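Local coordinates for regulator of G-protein signaling 16 (Mus musculus, PDB 3C7L) that speeds GTP hydrolysis by G protein alpha subunits, driving them into their inactive GDP-bound form and so inhibiting signalling from G protein-coupled receptors, phototransduction included, at residues D14-G17 and W18-S21; H72-D75 and E76-S80; G113-R116 and T117-K121. All coordinates share one frame; numbering follows the deposited sequence.

Interaction 1 of 3, residues D14-G17 and W18-S21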
ATOM      1  N   ASP A  14      -6.000 -10.993  18.566  1.00 27.28           N
ATOM      2  CA  ASP A  14      -5.683  -9.893  17.608  1.00 24.11           C
ATOM      3  C   ASP A  14      -4.298 -10.088  17.010  1.00 21.29           C
ATOM      4  O   ASP A  14      -4.135 -10.113  15.791  1.00 18.84           O
ATOM      5  CB  ASP A  14      -5.761  -8.533  18.318  1.00 25.36           C
ATOM      6  CG  ASP A  14      -5.373  -7.372  17.414  1.00 27.21           C
ATOM      7  OD1 ASP A  14      -5.730  -7.394  16.216  1.00 28.65           O
ATOM      8  OD2 ASP A  14      -4.721  -6.425  17.904  1.00 27.53           O
ATOM      9  N   VAL A  15      -3.300 -10.238  17.875  1.00 19.23           N
ATOM     10  CA  VAL A  15      -1.927 -10.431  17.425  1.00 16.36           C
ATOM     11  C   VAL A  15      -1.799 -11.756  16.664  1.00 15.21           C
ATOM     12  O   VAL A  15      -0.970 -11.890  15.760  1.00 14.35           O
ATOM     13  CB  VAL A  15      -0.955 -10.390  18.629  1.00 16.51           C
ATOM     14  CG1 VAL A  15       0.462 -10.682  18.182  1.00 15.89           C
ATOM     15  CG2 VAL A  15      -1.016  -9.017  19.277  1.00 16.91           C
ATOM     16  N   LEU A  16      -2.636 -12.723  17.024  1.00 14.34           N
ATOM     17  CA  LEU A  16      -2.631 -14.025  16.371  1.00 12.71           C
ATOM     18  C   LEU A  16      -3.089 -13.830  14.930  1.00 12.70           C
ATOM     19  O   LEU A  16      -2.517 -14.394  13.997  1.00 11.37           O
ATOM     20  CB  LEU A  16      -3.582 -14.982  17.102  1.00 13.89           C
ATOM     21  CG  LEU A  16      -3.599 -16.478  16.761  1.00 14.55           C
ATOM     22  CD1 LEU A  16      -4.556 -17.206  17.694  1.00 13.99           C
ATOM     23  CD2 LEU A  16      -4.029 -16.695  15.343  1.00 15.11           C
ATOM     24  N   GLY A  17      -4.125 -13.015  14.750  1.00 10.33           N
ATOM     25  CA  GLY A  17      -4.621 -12.772  13.410  1.00  9.90           C
ATOM     26  C   GLY A  17      -3.581 -12.190  12.464  1.00  8.06           C
ATOM     27  O   GLY A  17      -3.608 -12.470  11.268  1.00  7.43           O
ATOM     28  N   TRP A  18      -2.664 -11.381  12.987  1.00  7.75           N
ATOM     29  CA  TRP A  18      -1.641 -10.766  12.145  1.00  7.23           C
ATOM     30  C   TRP A  18      -0.798 -11.786  11.385  1.00  7.85           C
ATOM     31  O   TRP A  18      -0.332 -11.506  10.276  1.00  7.47           O
ATOM     32  CB  TRP A  18      -0.700  -9.879  12.970  1.00  7.80           C
ATOM     33  CG  TRP A  18      -1.355  -8.796  13.771  1.00  6.83           C
ATOM     34  CD1 TRP A  18      -2.686  -8.508  13.854  1.00  8.02           C
ATOM     35  CD2 TRP A  18      -0.694  -7.906  14.674  1.00  9.13           C
ATOM     36  NE1 TRP A  18      -2.897  -7.497  14.765  1.00  6.42           N
ATOM     37  CE2 TRP A  18      -1.687  -7.111  15.283  1.00  8.09           C
ATOM     38  CE3 TRP A  18       0.648  -7.708  15.032  1.00  7.93           C
ATOM     39  CZ2 TRP A  18      -1.383  -6.136  16.238  1.00  6.27           C
ATOM     40  CZ3 TRP A  18       0.951  -6.737  15.980  1.00  8.30           C
ATOM     41  CH2 TRP A  18      -0.060  -5.966  16.572  1.00  7.25           C
ATOM     42  N   ARG A  19      -0.568 -12.958  11.969  1.00  8.21           N
ATOM     43  CA  ARG A  19       0.216 -13.952  11.246  1.00 11.34           C
ATOM     44  C   ARG A  19      -0.655 -14.953  10.496  1.00 11.77           C
ATOM     45  O   ARG A  19      -0.155 -15.734   9.694  1.00 13.33           O
ATOM     46  CB  ARG A  19       1.209 -14.661  12.176  1.00 13.36           C
ATOM     47  CG  ARG A  19       0.614 -15.346  13.369  1.00 17.04           C
ATOM     48  CD  ARG A  19       1.673 -15.486  14.460  1.00 20.16           C
ATOM     49  NE  ARG A  19       1.817 -16.861  14.920  1.00 22.88           N
ATOM     50  CZ  ARG A  19       0.815 -17.612  15.362  1.00 24.92           C
ATOM     51  NH1 ARG A  19      -0.417 -17.127  15.412  1.00 27.61           N
ATOM     52  NH2 ARG A  19       1.044 -18.856  15.745  1.00 26.50           N
ATOM     53  N   GLU A  20      -1.961 -14.928  10.745  1.00 11.59           N
ATOM     54  CA  GLU A  20      -2.862 -15.824  10.025  1.00 12.35           C
ATOM     55  C   GLU A  20      -3.213 -15.198   8.676  1.00 12.81           C
ATOM     56  O   GLU A  20      -3.490 -15.904   7.706  1.00 11.20           O
ATOM     57  CB  GLU A  20      -4.164 -16.050  10.795  1.00 12.98           C
ATOM     58  CG  GLU A  20      -4.049 -16.846  12.075  1.00 16.40           C
ATOM     59  CD  GLU A  20      -5.414 -17.105  12.689  1.00 18.63           C
ATOM     60  OE1 GLU A  20      -6.242 -16.172  12.699  1.00 19.51           O
ATOM     61  OE2 GLU A  20      -5.659 -18.234  13.170  1.00 19.83           O
ATOM     62  N   SER A  21      -3.204 -13.868   8.626  1.00 13.09           N
ATOM     63  CA  SER A  21      -3.548 -13.146   7.405  1.00 11.33           C
ATOM     64  C   SER A  21      -2.988 -11.735   7.355  1.00  9.28           C
ATOM     65  O   SER A  21      -3.158 -10.960   8.292  1.00  8.67           O
ATOM     66  CB  SER A  21      -5.070 -13.069   7.264  1.00 11.48           C
ATOM     67  OG  SER A  21      -5.435 -12.169   6.233  1.00 14.60           O
TER
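The carbonyl oxygen of Gly17 takes two backbone N-H groups: Ser21 N at 3.0 Å and Glu20 N, whose bond is weak. Leu16 O is shared in a similar way, by Arg19 N at 3.2 Å and weakly by Glu20 N. Trp18 N in turn makes only weak bonds to Asp14 O and Val15 O, a mixture of i+3 and i+4 partners that marks a short, loosely bonded helix. The indole of Trp18 folds back under this turn. With CG anti to the carbonyl carbon (chi1 -56°), it slides beneath Val15, whose CA stands over the five-membered ring 3.9 Å from its centroid and almost on the ring normal, a CH-pi contact. The pyrrole nitrogen NE1 gives a weak hydrogen bond to Asp14 OD1 at 3.2 Å, the carboxylate standing nearly perpendicular to the ring. At the six-membered end, Val15 CG2 approaches Trp18 CH2 at 4.2 Å. The buried indole also touches Ser28, in the loop before helix 29-40. The turn is fastened to the C-terminal part of the RGS domain: Trp18 touches Leu136, Tyr124 of helix 109-128 bonds Trp18 O, and Tyr133 of helix 131-134 bonds Val15 O.

Interaction 2 of 3, residues H72-D75 and E76-S80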
ATOM      1  N   HIS A  72      -3.872  12.760  -6.910  1.00 14.60           N
ATOM      2  CA  HIS A  72      -2.950  12.933  -5.793  1.00 14.00           C
ATOM      3  C   HIS A  72      -2.214  11.621  -5.525  1.00 12.35           C
ATOM      4  O   HIS A  72      -1.009  11.616  -5.293  1.00 11.59           O
ATOM      5  CB  HIS A  72      -3.695  13.375  -4.529  1.00 16.14           C
ATOM      6  CG  HIS A  72      -2.876  13.265  -3.278  1.00 21.25           C
ATOM      7  ND1 HIS A  72      -1.757  14.036  -3.047  1.00 22.73           N
ATOM      8  CD2 HIS A  72      -2.992  12.445  -2.206  1.00 22.54           C
ATOM      9  CE1 HIS A  72      -1.218  13.696  -1.890  1.00 23.73           C
ATOM     10  NE2 HIS A  72      -1.948  12.731  -1.359  1.00 25.10           N
ATOM     11  N   ILE A  73      -2.943  10.507  -5.558  1.00 10.91           N
ATOM     12  CA  ILE A  73      -2.336   9.198  -5.325  1.00  8.66           C
ATOM     13  C   ILE A  73      -1.308   8.886  -6.412  1.00  8.61           C
ATOM     14  O   ILE A  73      -0.209   8.406  -6.127  1.00  7.99           O
ATOM     15  CB  ILE A  73      -3.419   8.091  -5.283  1.00  9.14           C
ATOM     16  CG1 ILE A  73      -4.232   8.225  -3.992  1.00  8.32           C
ATOM     17  CG2 ILE A  73      -2.774   6.705  -5.388  1.00  8.15           C
ATOM     18  CD1 ILE A  73      -5.385   7.231  -3.865  1.00  6.75           C
ATOM     19  N   PHE A  74      -1.661   9.179  -7.658  1.00  8.83           N
ATOM     20  CA  PHE A  74      -0.758   8.942  -8.784  1.00 10.19           C
ATOM     21  C   PHE A  74       0.508   9.808  -8.659  1.00  9.71           C
ATOM     22  O   PHE A  74       1.625   9.323  -8.816  1.00 10.42           O
ATOM     23  CB  PHE A  74      -1.469   9.271 -10.099  1.00 11.41           C
ATOM     24  CG  PHE A  74      -0.644   8.993 -11.321  1.00 11.98           C
ATOM     25  CD1 PHE A  74      -0.578   7.712 -11.855  1.00 13.02           C
ATOM     26  CD2 PHE A  74       0.084  10.010 -11.927  1.00 12.68           C
ATOM     27  CE1 PHE A  74       0.202   7.446 -12.978  1.00 13.11           C
ATOM     28  CE2 PHE A  74       0.868   9.756 -13.050  1.00 12.22           C
ATOM     29  CZ  PHE A  74       0.927   8.471 -13.576  1.00 12.66           C
ATOM     30  N   ASP A  75       0.323  11.090  -8.368  1.00  9.66           N
ATOM     31  CA  ASP A  75       1.449  12.014  -8.241  1.00 10.67           C
ATOM     32  C   ASP A  75       2.314  11.745  -7.023  1.00 10.46           C
ATOM     33  O   ASP A  75       3.515  11.997  -7.040  1.00 10.85           O
ATOM     34  CB  ASP A  75       0.958  13.464  -8.174  1.00 11.61           C
ATOM     35  CG  ASP A  75       0.360  13.940  -9.483  1.00 13.66           C
ATOM     36  OD1 ASP A  75       0.581  13.278 -10.522  1.00 12.89           O
ATOM     37  OD2 ASP A  75      -0.323  14.989  -9.468  1.00 14.75           O
ATOM     38  N   GLU A  76       1.707  11.239  -5.962  1.00  8.96           N
ATOM     39  CA  GLU A  76       2.465  10.974  -4.752  1.00 10.00           C
ATOM     40  C   GLU A  76       3.174   9.625  -4.722  1.00  8.29           C
ATOM     41  O   GLU A  76       4.299   9.533  -4.233  1.00  9.04           O
ATOM     42  CB  GLU A  76       1.558  11.102  -3.519  1.00 12.06           C
ATOM     43  CG  GLU A  76       2.225  10.646  -2.236  1.00 17.63           C
ATOM     44  CD  GLU A  76       1.561  11.192  -0.989  1.00 23.61           C
ATOM     45  OE1 GLU A  76       0.317  11.125  -0.883  1.00 23.07           O
ATOM     46  OE2 GLU A  76       2.296  11.683  -0.106  1.00 26.66           O
ATOM     47  N   TYR A  77       2.534   8.585  -5.253  1.00  9.14           N
ATOM     48  CA  TYR A  77       3.114   7.244  -5.215  1.00 10.31           C
ATOM     49  C   TYR A  77       3.460   6.533  -6.522  1.00  9.66           C
ATOM     50  O   TYR A  77       4.325   5.657  -6.527  1.00  9.66           O
ATOM     51  CB  TYR A  77       2.191   6.294  -4.441  1.00  9.80           C
ATOM     52  CG  TYR A  77       1.779   6.754  -3.063  1.00  9.57           C
ATOM     53  CD1 TYR A  77       0.576   7.422  -2.863  1.00 11.67           C
ATOM     54  CD2 TYR A  77       2.577   6.482  -1.951  1.00  9.84           C
ATOM     55  CE1 TYR A  77       0.168   7.805  -1.590  1.00 12.94           C
ATOM     56  CE2 TYR A  77       2.181   6.862  -0.669  1.00 12.52           C
ATOM     57  CZ  TYR A  77       0.973   7.520  -0.498  1.00 13.12           C
ATOM     58  OH  TYR A  77       0.561   7.880   0.762  1.00 16.04           O
ATOM     59  N   ILE A  78       2.798   6.883  -7.621  1.00  9.71           N
ATOM     60  CA  ILE A  78       3.028   6.165  -8.872  1.00 10.60           C
ATOM     61  C   ILE A  78       3.980   6.735  -9.923  1.00 11.30           C
ATOM     62  O   ILE A  78       4.857   6.016 -10.408  1.00 11.13           O
ATOM     63  CB  ILE A  78       1.680   5.866  -9.578  1.00 12.48           C
ATOM     64  CG1 ILE A  78       0.739   5.125  -8.624  1.00 13.93           C
ATOM     65  CG2 ILE A  78       1.919   5.018 -10.832  1.00 10.52           C
ATOM     66  CD1 ILE A  78       1.191   3.712  -8.261  1.00 16.45           C
ATOM     67  N   ARG A  79       3.813   8.002 -10.291  1.00 11.77           N
ATOM     68  CA  ARG A  79       4.665   8.580 -11.331  1.00 12.94           C
ATOM     69  C   ARG A  79       6.154   8.594 -11.007  1.00 13.05           C
ATOM     70  O   ARG A  79       6.560   8.666  -9.848  1.00 10.02           O
ATOM     71  CB  ARG A  79       4.206  10.003 -11.690  1.00 14.32           C
ATOM     72  CG  ARG A  79       4.379  11.049 -10.598  1.00 15.98           C
ATOM     73  CD  ARG A  79       3.980  12.432 -11.113  1.00 17.40           C
ATOM     74  NE  ARG A  79       3.967  13.433 -10.046  1.00 20.15           N
ATOM     75  CZ  ARG A  79       3.649  14.715 -10.220  1.00 20.65           C
ATOM     76  NH1 ARG A  79       3.320  15.161 -11.425  1.00 20.15           N
ATOM     77  NH2 ARG A  79       3.651  15.549  -9.186  1.00 20.54           N
ATOM     78  N   SER A  80       6.965   8.514 -12.055  1.00 11.29           N
ATOM     79  CA  SER A  80       8.404   8.533 -11.913  1.00 12.34           C
ATOM     80  C   SER A  80       8.854   9.749 -11.109  1.00 11.56           C
ATOM     81  O   SER A  80       8.383  10.870 -11.328  1.00 11.17           O
ATOM     82  CB  SER A  80       9.060   8.559 -13.296  1.00 14.31           C
ATOM     83  OG  SER A  80      10.462   8.717 -13.190  1.00 18.47           O
TER
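The end of helix 63-78 widens into a pi-type turn, where Phe74 O accepts both Ile78 N and Arg79 N, each at 3.0 Å and from opposite faces of the carbonyl plane, after regular i+4 bonds from Glu76 N to His72 O and Tyr77 N to Ile73 O. The Phe74 ring, sent forward toward the helix's C-terminal end by a CG anti to the backbone N (chi1 -177°), lies across this turn. Its CE1 meets Ile78 CG2 at 3.7 Å, CE2 meets Arg79 CB at 3.6 Å, and Arg79 N lies over the ring centre. Beyond CB, the Arg79 chain runs out straight to Asp75. There the guanidinium and carboxylate stack 20° from parallel, with Asp75 OD1 over one guanidinium face, 3.4 Å from Arg79 NE; a weak bond from NE also reaches Asp75 O. Ile73 CG2 touches Tyr77 CD1 at 4.3 Å on the buried side, which packs against helix 45-57, while Phe74 leans on helix 90-101. Because no guanidinium N-H points at Asp75 OD1, this salt bridge probably rests on charge attraction alone and leaves Arg79 held less directionally than an in-plane pair would; the arginine's charge probably also suits the helix's C-terminal end.

Interaction 3 of 3, residues G113-R116 and T117-K121; sequences GKTR and TLMEK
The edge of the Arg116 guanidinium meets the carboxylate of Glu120, offering NE and NH2 side-on, one nitrogen to each oxygen. Arg116 NE reaches Glu120 OE1 at 2.9 Å with an N-H...O angle of 167°, and OE1 lies within the guanidinium plane. Beside it, Arg116 NH2 bonds Glu120 OE2 at 3.1 Å. The match is planar on the arginine side alone: the two groups are turned 55° apart, and both oxygens are met from above the carboxylate plane. Both side chains leave the helix with CG anti to the backbone N, at chi1 180° for Arg116, and the arginine stays extended to NE, which carries its charged end along the helix toward the next turn. The pair is thus a bidentate i to i+4 salt bridge spanning one helical turn; beneath it the same residues are joined through the backbone, Glu120 N bonding Arg116 O at 2.7 Å. Losing the guanidinium to an alanine here would probably leave the Glu120 carboxylate without its double grip and free to turn.

On another side of the helix, Met119 bends at its last torsion, bringing CE to 3.7 Å from Thr115 O and 4.3 Å from Thr115 CG2. Thr115 OG1 bonds back to Ala111 O, so its polar end is satisfied within the same helix. Thr115 and Met119 are buried against helix 45-57, at Asn47, with Thr115 also touching Phe50. Arg116, Met119 and Glu120 all touch Phe22 of helix 22-25, and Arg116 NH1 forms a salt bridge with Asp23 OD1, joining that short helix to helix 109-128.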
ATOM      1  N   GLY A 113      -1.663  -4.432  -5.975  1.00  8.55           N
ATOM      2  CA  GLY A 113      -1.333  -5.843  -5.858  1.00  7.88           C
ATOM      3  C   GLY A 113       0.163  -6.104  -5.904  1.00  8.11           C
ATOM      4  O   GLY A 113       0.673  -6.964  -5.176  1.00  5.98           O
ATOM      5  N   LYS A 114       0.875  -5.383  -6.765  1.00  7.52           N
ATOM      6  CA  LYS A 114       2.320  -5.552  -6.865  1.00  8.94           C
ATOM      7  C   LYS A 114       2.956  -5.061  -5.567  1.00  8.29           C
ATOM      8  O   LYS A 114       3.863  -5.696  -5.025  1.00  6.73           O
ATOM      9  CB  LYS A 114       2.891  -4.742  -8.035  1.00 11.98           C
ATOM     10  CG  LYS A 114       2.422  -5.160  -9.414  1.00 16.95           C
ATOM     11  CD  LYS A 114       2.867  -6.566  -9.771  1.00 19.05           C
ATOM     12  CE  LYS A 114       2.480  -6.915 -11.203  1.00 21.00           C
ATOM     13  NZ  LYS A 114       2.909  -8.293 -11.571  1.00 21.20           N
ATOM     14  N   THR A 115       2.471  -3.924  -5.071  1.00  6.20           N
ATOM     15  CA  THR A 115       2.994  -3.346  -3.837  1.00  7.39           C
ATOM     16  C   THR A 115       2.668  -4.249  -2.652  1.00  8.01           C
ATOM     17  O   THR A 115       3.475  -4.393  -1.729  1.00  8.25           O
ATOM     18  CB  THR A 115       2.425  -1.933  -3.608  1.00  8.17           C
ATOM     19  OG1 THR A 115       2.785  -1.101  -4.720  1.00 11.38           O
ATOM     20  CG2 THR A 115       2.998  -1.322  -2.331  1.00  9.04           C
ATOM     21  N   ARG A 116       1.493  -4.870  -2.683  1.00  7.46           N
ATOM     22  CA  ARG A 116       1.101  -5.786  -1.615  1.00  9.61           C
ATOM     23  C   ARG A 116       2.097  -6.953  -1.556  1.00 10.09           C
ATOM     24  O   ARG A 116       2.548  -7.351  -0.478  1.00 11.99           O
ATOM     25  CB  ARG A 116      -0.298  -6.346  -1.872  1.00  7.78           C
ATOM     26  CG  ARG A 116      -0.749  -7.316  -0.791  1.00 10.08           C
ATOM     27  CD  ARG A 116      -1.964  -8.140  -1.196  1.00  9.07           C
ATOM     28  NE  ARG A 116      -2.237  -9.159  -0.187  1.00  6.70           N
ATOM     29  CZ  ARG A 116      -3.238  -9.122   0.686  1.00  6.95           C
ATOM     30  NH1 ARG A 116      -4.108  -8.116   0.690  1.00  5.97           N
ATOM     31  NH2 ARG A 116      -3.351 -10.088   1.586  1.00  5.75           N
ATOM     32  N   THR A 117       2.434  -7.499  -2.723  1.00 10.49           N
ATOM     33  CA  THR A 117       3.365  -8.617  -2.791  1.00 12.73           C
ATOM     34  C   THR A 117       4.758  -8.203  -2.331  1.00 13.83           C
ATOM     35  O   THR A 117       5.488  -9.000  -1.740  1.00 13.89           O
ATOM     36  CB  THR A 117       3.433  -9.189  -4.219  1.00 14.91           C
ATOM     37  OG1 THR A 117       2.145  -9.698  -4.579  1.00 13.61           O
ATOM     38  CG2 THR A 117       4.451 -10.322  -4.302  1.00 16.58           C
ATOM     39  N   LEU A 118       5.118  -6.952  -2.598  1.00 12.45           N
ATOM     40  CA  LEU A 118       6.415  -6.425  -2.189  1.00 13.95           C
ATOM     41  C   LEU A 118       6.511  -6.582  -0.664  1.00 13.45           C
ATOM     42  O   LEU A 118       7.577  -6.865  -0.119  1.00 13.61           O
ATOM     43  CB  LEU A 118       6.511  -4.948  -2.582  1.00 13.93           C
ATOM     44  CG  LEU A 118       7.794  -4.367  -3.188  1.00 18.52           C
ATOM     45  CD1 LEU A 118       8.310  -5.235  -4.329  1.00 18.09           C
ATOM     46  CD2 LEU A 118       7.487  -2.961  -3.691  1.00 18.68           C
ATOM     47  N   MET A 119       5.385  -6.403   0.020  1.00 13.31           N
ATOM     48  CA  MET A 119       5.351  -6.539   1.476  1.00 11.78           C
ATOM     49  C   MET A 119       5.090  -7.981   1.923  1.00 11.48           C
ATOM     50  O   MET A 119       5.883  -8.576   2.654  1.00  9.89           O
ATOM     51  CB  MET A 119       4.260  -5.634   2.079  1.00 11.29           C
ATOM     52  CG  MET A 119       4.480  -4.136   1.890  1.00 10.95           C
ATOM     53  SD  MET A 119       3.182  -3.108   2.659  1.00 10.06           S
ATOM     54  CE  MET A 119       1.946  -3.109   1.386  1.00  8.35           C
ATOM     55  N   GLU A 120       3.967  -8.530   1.471  1.00 11.63           N
ATOM     56  CA  GLU A 120       3.538  -9.874   1.840  1.00 12.65           C
ATOM     57  C   GLU A 120       4.568 -10.979   1.642  1.00 13.26           C
ATOM     58  O   GLU A 120       4.628 -11.916   2.432  1.00 12.59           O
ATOM     59  CB  GLU A 120       2.245 -10.219   1.086  1.00 11.17           C
ATOM     60  CG  GLU A 120       1.479 -11.411   1.633  1.00 11.02           C
ATOM     61  CD  GLU A 120       0.059 -11.483   1.087  1.00 11.97           C
ATOM     62  OE1 GLU A 120      -0.133 -11.171  -0.106  1.00  9.32           O
ATOM     63  OE2 GLU A 120      -0.864 -11.860   1.843  1.00 10.03           O
ATOM     64  N   LYS A 121       5.395 -10.872   0.609  1.00 14.23           N
ATOM     65  CA  LYS A 121       6.380 -11.915   0.361  1.00 15.24           C
ATOM     66  C   LYS A 121       7.798 -11.602   0.826  1.00 14.31           C
ATOM     67  O   LYS A 121       8.719 -12.367   0.542  1.00 16.49           O
ATOM     68  CB  LYS A 121       6.398 -12.272  -1.129  1.00 16.62           C
ATOM     69  CG  LYS A 121       5.107 -12.886  -1.640  1.00 20.23           C
ATOM     70  CD  LYS A 121       4.736 -14.148  -0.862  1.00 22.22           C
ATOM     71  CE  LYS A 121       3.480 -14.794  -1.426  1.00 24.75           C
ATOM     72  NZ  LYS A 121       3.092 -16.015  -0.661  1.00 26.79           N
TER

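In the fold
The three interactions follow one another along the chain without nesting or crossing, and each spans one or two turns of a single helix, so none closes a long loop. Interaction 1 opens the modelled chain on helix 15-20, at the end of the domain where helix 131-134 also lies. Interaction 2 ends helix 63-78 on the opposite side of the chain's centre, its centre about 31 Å from that of interaction 1. Interaction 3, within helix 109-128, lies about 17 Å from each, centre to centre. Helix 109-128 connects the two ends: Tyr124 bonds helix 15-20, while Thr115 shares Phe50 of helix 45-57 with Ile73 and Ile78 of interaction 2.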